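Long-range contacts in glideosome-associated protein 50 (Plasmodium falciparum 3D7, PDB 3TGH), which belongs to the glideosome of gliding motility and host cell invasion and probably anchors it in the inner membrane complex, using a phosphatase-like fold: residues S8-K14 with C250-M255; K17-L21 with L60-Y65; F76-L80 with I155-T159. All blocks are in the same frame, centred on the assembly; numbering follows the deposited sequence.

Contact 1 of 3, residues S8-K14 with C250-M255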
loop_
_atom_site.group_PDB
_atom_site.type_symbol
_atom_site.label_atom_id
_atom_site.label_comp_id
_atom_site.label_asym_id
_atom_site.label_seq_id
_atom_site.Cartn_x
_atom_site.Cartn_y
_atom_site.Cartn_z
ATOM N N SER A 8 -5.921 -1.616 4.577
ATOM C CA SER A 8 -5.559 -1.157 3.240
ATOM C C SER A 8 -6.798 -0.596 2.554
ATOM O O SER A 8 -7.855 -1.231 2.577
ATOM C CB SER A 8 -5.017 -2.314 2.388
ATOM O OG SER A 8 -3.763 -2.769 2.856
ATOM N N LEU A 9 -6.653 0.581 1.944
ATOM C CA LEU A 9 -7.727 1.259 1.225
ATOM C C LEU A 9 -7.156 1.867 -0.061
ATOM O O LEU A 9 -6.260 2.699 -0.006
ATOM C CB LEU A 9 -8.322 2.366 2.099
ATOM C CG LEU A 9 -9.480 3.147 1.465
ATOM C CD1 LEU A 9 -10.746 2.285 1.411
ATOM C CD2 LEU A 9 -9.713 4.456 2.211
ATOM N N GLY A 10 -7.663 1.460 -1.219
ATOM C CA GLY A 10 -7.075 1.901 -2.492
ATOM C C GLY A 10 -8.042 2.573 -3.442
ATOM O O GLY A 10 -9.228 2.244 -3.461
ATOM N N ASP A 11 -7.538 3.537 -4.214
ATOM C CA ASP A 11 -8.314 4.196 -5.276
ATOM C C ASP A 11 -9.637 4.754 -4.754
ATOM O O ASP A 11 -10.704 4.573 -5.350
ATOM C CB ASP A 11 -8.525 3.210 -6.417
ATOM C CG ASP A 11 -7.212 2.777 -7.048
ATOM O OD1 ASP A 11 -6.666 3.546 -7.863
ATOM O OD2 ASP A 11 -6.722 1.680 -6.735
ATOM N N TRP A 12 -9.517 5.472 -3.646
ATOM C CA TRP A 12 -10.635 5.809 -2.762
ATOM C C TRP A 12 -11.198 7.213 -3.007
ATOM O O TRP A 12 -12.324 7.522 -2.596
ATOM C CB TRP A 12 -10.167 5.660 -1.296
ATOM C CG TRP A 12 -8.863 6.347 -1.049
ATOM C CD1 TRP A 12 -7.625 5.767 -1.009
ATOM C CD2 TRP A 12 -8.653 7.754 -0.860
ATOM N NE1 TRP A 12 -6.656 6.724 -0.807
ATOM C CE2 TRP A 12 -7.263 7.950 -0.696
ATOM C CE3 TRP A 12 -9.504 8.864 -0.792
ATOM C CZ2 TRP A 12 -6.706 9.209 -0.493
ATOM C CZ3 TRP A 12 -8.946 10.123 -0.578
ATOM C CH2 TRP A 12 -7.560 10.282 -0.439
ATOM N N GLY A 13 -10.428 8.063 -3.682
ATOM C CA GLY A 13 -10.770 9.483 -3.794
ATOM C C GLY A 13 -11.678 9.864 -4.941
ATOM O O GLY A 13 -11.221 10.438 -5.932
ATOM N N LYS A 14 -12.963 9.564 -4.783
ATOM C CA LYS A 14 -13.991 9.956 -5.739
ATOM C C LYS A 14 -15.335 10.030 -5.013
ATOM O O LYS A 14 -15.647 9.167 -4.197
ATOM C CB LYS A 14 -14.069 8.950 -6.881
ATOM C CG LYS A 14 -14.980 9.390 -8.033
ATOM C CD LYS A 14 -14.991 8.392 -9.175
ATOM C CE LYS A 14 -15.885 8.881 -10.316
ATOM N NZ LYS A 14 -15.900 7.939 -11.471
ATOM N N CYS A 250 -6.386 -4.357 -3.849
ATOM C CA CYS A 250 -7.323 -3.672 -2.980
ATOM C C CYS A 250 -7.576 -2.308 -3.607
ATOM O O CYS A 250 -7.135 -1.276 -3.097
ATOM C CB CYS A 250 -6.740 -3.580 -1.569
ATOM S SG CYS A 250 -7.877 -2.968 -0.336
ATOM N N GLY A 251 -8.269 -2.316 -4.746
ATOM C CA GLY A 251 -8.471 -1.108 -5.549
ATOM C C GLY A 251 -9.909 -0.626 -5.638
ATOM O O GLY A 251 -10.222 0.245 -6.451
ATOM N N SER A 252 -10.784 -1.149 -4.780
ATOM C CA SER A 252 -12.207 -0.816 -4.866
ATOM C C SER A 252 -12.688 0.048 -3.687
ATOM O O SER A 252 -13.792 -0.133 -3.177
ATOM C CB SER A 252 -13.036 -2.104 -5.017
ATOM O OG SER A 252 -12.958 -2.932 -3.865
ATOM N N GLY A 253 -11.866 1.010 -3.271
ATOM C CA GLY A 253 -12.241 1.920 -2.189
ATOM C C GLY A 253 -13.403 2.858 -2.508
ATOM O O GLY A 253 -14.071 3.343 -1.595
ATOM N N SER A 254 -13.621 3.149 -3.792
ATOM C CA SER A 254 -14.733 4.019 -4.220
ATOM C C SER A 254 -15.511 3.527 -5.449
ATOM O O SER A 254 -16.636 3.969 -5.670
ATOM C CB SER A 254 -14.235 5.434 -4.517
ATOM O OG SER A 254 -13.371 5.463 -5.642
ATOM N N MET A 255 -14.904 2.646 -6.243
ATOM C CA MET A 255 -15.467 2.214 -7.527
ATOM C C MET A 255 -15.292 0.732 -7.702
ATOM O O MET A 255 -14.378 0.133 -7.140
ATOM C CB MET A 255 -14.731 2.866 -8.703
ATOM C CG MET A 255 -14.713 4.367 -8.720
ATOM S SD MET A 255 -13.690 4.954 -10.085
ATOM C CE MET A 255 -12.041 4.515 -9.525
HETATM O O HOH W 1 -11.920 2.324 -6.235
#
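The carboxylate of D11 stands beside G251, with OD2 3.5 Å from its CA, while D11 CB sits 3.4 Å from G251 O. The two oxygens have partners elsewhere: OD2 takes the backbone N of H233, a metal-binding residue, and OD1 that of S43. W12 turns its indole away from 250-255, edge-to-face with F45, and leaves its backbone beside G253. The sequence G10-D11-W12 matches the first motif of the metallophosphoesterase superfamily, on the loop after strand 4-8, and here it meets the loop after strand 245-250. G253 N donates to G10 O (2.9 Å), nearly in line with the C=O, though the N-H is bent to 138°. S254 holds its hydroxyl between its own backbone N and carbonyl carbon (chi1 66°), and OG donates to a lone pair of D11 O at 2.8 Å. A water lies 2.7 Å from both D11 O and G251 O and accepts from M255 N. At the outer end the extended K14 chain crosses M255 at about a right angle, CD 3.8 Å from SD. With G10 CA 3.2 Å from C250 O, this buried contact relies on main-chain polar groups, the S254 hydroxyl and the water beside D11 O.

Contact 2 of 3, residues K17-L21 with L60-Y65. With SO4 (sulfate ion), chain E.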
loop_
_atom_site.group_PDB
_atom_site.type_symbol
_atom_site.label_atom_id
_atom_site.label_comp_id
_atom_site.label_asym_id
_atom_site.label_seq_id
_atom_site.Cartn_x
_atom_site.Cartn_y
_atom_site.Cartn_z
ATOM N N LYS A 17 -21.551 7.131 -4.086
ATOM C CA LYS A 17 -22.282 6.538 -2.962
ATOM C C LYS A 17 -21.461 5.399 -2.347
ATOM O O LYS A 17 -21.457 5.218 -1.131
ATOM C CB LYS A 17 -23.681 6.058 -3.380
ATOM C CG LYS A 17 -23.711 4.900 -4.373
ATOM C CD LYS A 17 -25.152 4.459 -4.672
ATOM C CE LYS A 17 -25.187 3.123 -5.412
ATOM N NZ LYS A 17 -26.538 2.496 -5.380
ATOM N N GLY A 18 -20.755 4.651 -3.195
ATOM C CA GLY A 18 -19.863 3.591 -2.737
ATOM C C GLY A 18 -18.781 4.079 -1.782
ATOM O O GLY A 18 -18.517 3.439 -0.770
ATOM N N GLN A 19 -18.157 5.209 -2.096
ATOM C CA GLN A 19 -17.096 5.748 -1.234
ATOM C C GLN A 19 -17.604 5.976 0.188
ATOM O O GLN A 19 -16.929 5.630 1.164
ATOM C CB GLN A 19 -16.530 7.066 -1.770
ATOM C CG GLN A 19 -15.272 7.529 -1.003
ATOM C CD GLN A 19 -15.057 9.045 -0.986
ATOM O OE1 GLN A 19 -15.997 9.831 -1.134
ATOM N NE2 GLN A 19 -13.811 9.455 -0.764
ATOM N N ILE A 20 -18.794 6.560 0.285
ATOM C CA ILE A 20 -19.374 6.971 1.561
ATOM C C ILE A 20 -19.831 5.755 2.374
ATOM O O ILE A 20 -19.603 5.690 3.585
ATOM C CB ILE A 20 -20.574 7.932 1.345
ATOM C CG1 ILE A 20 -20.150 9.179 0.555
ATOM C CG2 ILE A 20 -21.190 8.350 2.681
ATOM C CD1 ILE A 20 -19.027 9.970 1.198
ATOM N N LEU A 21 -20.469 4.800 1.702
ATOM C CA LEU A 21 -20.874 3.548 2.339
ATOM C C LEU A 21 -19.642 2.789 2.826
ATOM O O LEU A 21 -19.614 2.292 3.948
ATOM C CB LEU A 21 -21.685 2.689 1.356
ATOM C CG LEU A 21 -22.276 1.373 1.872
ATOM C CD1 LEU A 21 -23.162 1.613 3.087
ATOM C CD2 LEU A 21 -23.051 0.661 0.765
ATOM N N LEU A 60 -13.197 14.972 -0.231
ATOM C CA LEU A 60 -13.001 13.551 -0.524
ATOM C C LEU A 60 -12.183 12.786 0.513
ATOM O O LEU A 60 -12.179 11.563 0.488
ATOM C CB LEU A 60 -12.362 13.368 -1.906
ATOM C CG LEU A 60 -13.128 13.952 -3.095
ATOM C CD1 LEU A 60 -12.364 13.725 -4.400
ATOM C CD2 LEU A 60 -14.529 13.354 -3.177
ATOM N N TYR A 61 -11.490 13.488 1.411
ATOM C CA TYR A 61 -10.647 12.823 2.402
ATOM C C TYR A 61 -11.047 13.232 3.810
ATOM O O TYR A 61 -11.552 12.410 4.573
ATOM C CB TYR A 61 -9.171 13.124 2.143
ATOM C CG TYR A 61 -8.198 12.517 3.138
ATOM C CD1 TYR A 61 -7.824 11.183 3.047
ATOM C CD2 TYR A 61 -7.634 13.287 4.157
ATOM C CE1 TYR A 61 -6.912 10.622 3.948
ATOM C CE2 TYR A 61 -6.729 12.732 5.067
ATOM C CZ TYR A 61 -6.377 11.392 4.948
ATOM O OH TYR A 61 -5.479 10.823 5.815
ATOM N N GLU A 62 -10.842 14.504 4.138
ATOM C CA GLU A 62 -11.042 14.989 5.504
ATOM C C GLU A 62 -12.466 14.767 6.006
ATOM O O GLU A 62 -12.659 14.294 7.123
ATOM C CB GLU A 62 -10.708 16.474 5.622
ATOM C CG GLU A 62 -9.262 16.833 5.299
ATOM C CD GLU A 62 -9.010 18.339 5.336
ATOM O OE1 GLU A 62 -9.901 19.099 5.769
ATOM O OE2 GLU A 62 -7.916 18.763 4.925
ATOM N N ASP A 63 -13.457 15.115 5.190
ATOM C CA ASP A 63 -14.859 14.984 5.605
ATOM C C ASP A 63 -15.409 13.560 5.462
ATOM O O ASP A 63 -16.496 13.273 5.957
ATOM C CB ASP A 63 -15.750 15.965 4.835
ATOM C CG ASP A 63 -15.545 17.411 5.266
ATOM O OD1 ASP A 63 -14.832 17.659 6.264
ATOM O OD2 ASP A 63 -16.114 18.303 4.609
ATOM N N VAL A 64 -14.669 12.684 4.783
ATOM C CA VAL A 64 -15.109 11.316 4.543
ATOM C C VAL A 64 -14.572 10.367 5.614
ATOM O O VAL A 64 -15.292 9.470 6.059
ATOM C CB VAL A 64 -14.674 10.821 3.135
ATOM C CG1 VAL A 64 -15.033 9.343 2.928
ATOM C CG2 VAL A 64 -15.304 11.681 2.047
ATOM N N TYR A 65 -13.317 10.554 6.023
ATOM C CA TYR A 65 -12.649 9.583 6.905
ATOM C C TYR A 65 -12.417 10.112 8.319
ATOM O O TYR A 65 -11.599 9.570 9.061
ATOM C CB TYR A 65 -11.348 9.082 6.262
ATOM C CG TYR A 65 -11.608 8.478 4.897
ATOM C CD1 TYR A 65 -12.207 7.222 4.768
ATOM C CD2 TYR A 65 -11.285 9.169 3.740
ATOM C CE1 TYR A 65 -12.479 6.676 3.508
ATOM C CE2 TYR A 65 -11.539 8.628 2.483
ATOM C CZ TYR A 65 -12.141 7.386 2.376
ATOM O OH TYR A 65 -12.395 6.870 1.132
HETATM S S SO4 E . -22.789 6.736 -7.820
HETATM O O1 SO4 E . -22.648 7.442 -6.552
HETATM O O2 SO4 E . -21.644 7.045 -8.673
HETATM O O3 SO4 E . -22.851 5.295 -7.579
HETATM O O4 SO4 E . -24.018 7.173 -8.483
HETATM O O HOH W 2 -14.113 4.735 0.906
#
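Q19 lays its carboxamide across the two methyls of V64, with CD 3.9 Å from CG1 and OE1 3.7 Å from CG2. The chain runs out extended, CG anti to the backbone N (chi1 -171°), and this carries NE2 as far as L60 on helix 56-62. There NE2 donates to L60 O at 2.9 Å, meeting a lone pair in the plane of that carbonyl; the oxygen lies a little out of the plane of the amide, and the N-H is bent to 132°. Helix 17-32 joins the parallel strands 4-8 and 37-40, and helix 56-62 lies on the connection from 37-40 to 75-78, so Q19 ties together two successive beta-alpha-beta crossovers of the phosphoesterase fold. V64 also serves its neighbour: CG1 sits over the centre of one face of the Y65 ring, 3.5 Å above it. That ring is nearly perpendicular to the Q19 amide, at 81°. A water in the plane of the ring, at its edge, donates to Q19 O and accepts from Y65 OH (2.7 Å), giving a second polar link between the segments. Farther out, I20 CD1 reaches V64 CG2 at 4.2 Å. At the start of helix 17-32, K17 N donates almost straight to O1 of a sulfate, probably from the crystallisation liquor, and K17 CG packs against the same ion.

Contact 3 of 3, residues F76-L80 with I155-T159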
loop_
_atom_site.group_PDB
_atom_site.type_symbol
_atom_site.label_atom_id
_atom_site.label_comp_id
_atom_site.label_asym_id
_atom_site.label_seq_id
_atom_site.Cartn_x
_atom_site.Cartn_y
_atom_site.Cartn_z
ATOM N N PHE A 76 -1.622 7.397 7.821
ATOM C CA PHE A 76 -2.189 7.014 6.531
ATOM C C PHE A 76 -1.017 7.040 5.542
ATOM O O PHE A 76 -0.688 8.098 4.975
ATOM C CB PHE A 76 -3.275 8.022 6.148
ATOM C CG PHE A 76 -4.058 7.655 4.913
ATOM C CD1 PHE A 76 -5.213 6.891 5.008
ATOM C CD2 PHE A 76 -3.683 8.137 3.673
ATOM C CE1 PHE A 76 -5.952 6.574 3.874
ATOM C CE2 PHE A 76 -4.418 7.816 2.530
ATOM C CZ PHE A 76 -5.546 7.031 2.640
ATOM N N PHE A 77 -0.352 5.891 5.393
ATOM C CA PHE A 77 0.850 5.764 4.573
ATOM C C PHE A 77 0.376 5.553 3.151
ATOM O O PHE A 77 -0.231 4.517 2.845
ATOM C CB PHE A 77 1.697 4.553 4.973
ATOM C CG PHE A 77 2.288 4.635 6.356
ATOM C CD1 PHE A 77 3.382 5.444 6.609
ATOM C CD2 PHE A 77 1.779 3.861 7.386
ATOM C CE1 PHE A 77 3.931 5.510 7.885
ATOM C CE2 PHE A 77 2.322 3.924 8.659
ATOM C CZ PHE A 77 3.398 4.747 8.907
ATOM N N THR A 78 0.639 6.519 2.288
ATOM C CA THR A 78 0.131 6.433 0.936
ATOM C C THR A 78 1.213 6.549 -0.128
ATOM O O THR A 78 2.364 6.868 0.153
ATOM C CB THR A 78 -1.002 7.451 0.708
ATOM O OG1 THR A 78 -1.650 7.134 -0.532
ATOM C CG2 THR A 78 -0.477 8.873 0.670
ATOM N N VAL A 79 0.830 6.193 -1.353
ATOM C CA VAL A 79 1.652 6.370 -2.534
ATOM C C VAL A 79 0.763 6.944 -3.630
ATOM O O VAL A 79 -0.463 6.947 -3.510
ATOM C CB VAL A 79 2.218 5.032 -3.062
ATOM C CG1 VAL A 79 3.212 4.439 -2.078
ATOM C CG2 VAL A 79 1.084 4.041 -3.347
ATOM N N LEU A 80 1.397 7.420 -4.692
ATOM C CA LEU A 80 0.680 7.903 -5.856
ATOM C C LEU A 80 0.417 6.775 -6.833
ATOM O O LEU A 80 1.225 5.850 -6.992
ATOM C CB LEU A 80 1.487 8.990 -6.562
ATOM C CG LEU A 80 1.172 10.446 -6.193
ATOM C CD1 LEU A 80 0.668 10.666 -4.781
ATOM C CD2 LEU A 80 2.311 11.349 -6.555
ATOM N N ILE A 155 7.469 -1.385 2.550
ATOM C CA ILE A 155 8.177 -0.703 1.482
ATOM C C ILE A 155 7.139 -0.130 0.512
ATOM O O ILE A 155 6.245 -0.844 0.027
ATOM C CB ILE A 155 9.157 -1.641 0.774
ATOM C CG1 ILE A 155 10.266 -2.056 1.760
ATOM C CG2 ILE A 155 9.768 -0.966 -0.467
ATOM C CD1 ILE A 155 11.038 -3.295 1.328
ATOM N N PHE A 156 7.235 1.170 0.271
ATOM C CA PHE A 156 6.263 1.882 -0.555
ATOM C C PHE A 156 6.914 2.275 -1.865
ATOM O O PHE A 156 7.948 2.949 -1.881
ATOM C CB PHE A 156 5.721 3.109 0.186
ATOM C CG PHE A 156 4.996 2.764 1.452
ATOM C CD1 PHE A 156 5.696 2.588 2.644
ATOM C CD2 PHE A 156 3.616 2.569 1.452
ATOM C CE1 PHE A 156 5.026 2.238 3.824
ATOM C CE2 PHE A 156 2.948 2.221 2.610
ATOM C CZ PHE A 156 3.662 2.040 3.804
ATOM N N ILE A 157 6.308 1.851 -2.971
ATOM C CA ILE A 157 6.867 2.102 -4.300
ATOM C C ILE A 157 5.928 2.932 -5.159
ATOM O O ILE A 157 4.709 2.912 -4.966
ATOM C CB ILE A 157 7.222 0.781 -5.047
ATOM C CG1 ILE A 157 6.004 -0.119 -5.231
ATOM C CG2 ILE A 157 8.292 0.010 -4.292
ATOM C CD1 ILE A 157 6.297 -1.373 -6.096
ATOM N N ASP A 158 6.518 3.674 -6.092
ATOM C CA ASP A 158 5.771 4.378 -7.107
ATOM C C ASP A 158 5.955 3.619 -8.405
ATOM O O ASP A 158 7.011 3.695 -9.036
ATOM C CB ASP A 158 6.235 5.816 -7.269
ATOM C CG ASP A 158 5.302 6.605 -8.159
ATOM O OD1 ASP A 158 5.090 6.183 -9.309
ATOM O OD2 ASP A 158 4.739 7.608 -7.702
ATOM N N THR A 159 4.922 2.892 -8.805
ATOM C CA THR A 159 5.033 2.039 -9.975
ATOM C C THR A 159 5.097 2.813 -11.297
ATOM O O THR A 159 5.520 2.248 -12.308
ATOM C CB THR A 159 3.925 0.969 -10.015
ATOM O OG1 THR A 159 2.645 1.569 -9.820
ATOM C CG2 THR A 159 4.154 -0.081 -8.934
HETATM O O HOH W 3 2.377 5.749 -9.595
HETATM O O HOH W 4 2.620 3.346 -6.721
HETATM O O HOH W 5 4.200 7.655 -4.937
#
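The two beta-sheets of the metallophosphoesterase sandwich face each other here, strand 75-78 from one and strand 148-156 from the other, and the touching stretches run 10° apart. The tip of the F156 ring comes against the root of F77, CZ 3.4 Å from F77 CB, and the rings sit obliquely with planes at 31°. Each finds its stacking partner elsewhere, F77 on Y130 and F156 on Y128. V79 CG1 then comes in at the edge of the F156 ring, near its plane, 3.6 Å from F156 CB, and touches I157 O. Beyond the strands the contact turns polar and wet. One water donates both to L80 O and to D158 OD1; a second donates to L80 O (2.9 Å) and I157 O and accepts from T159 N; a third accepts from L80 N and donates to D158 OD2 (2.8 Å). With chi1 at -170°, D158 swings its carboxylate out to L80, OD2 3.7 Å from L80 CB. V161 N also donates to OD1 and W85 NE1 to OD2. Apolar side chains, F156 against F77 and V79, thus join the sheets, while three waters link the loops that follow; so many donors around D158 would be expected to favour its carboxylate form.

From the N terminus, strand 4-8 runs into the loop 8-14, whose partner 250-255 arrives only after the second sheet has been largely built, so contact 1 closes the longest loop and ties strand 4-8 of one sheet to strand 245-250 of the other. Contacts 2 and 3 are nested inside it, one after the other: contact 2 closes early, between helices 17-32 and 56-62, and contact 3 opens at strand 75-78 and closes at 148-156, again joining the two sheets. W12 connects all three, its backbone O and CB beside Q19 and Y65 of contact 2, its ring touching Y61 there and F76 of contact 3. Y61 OH also packs against F76 CB.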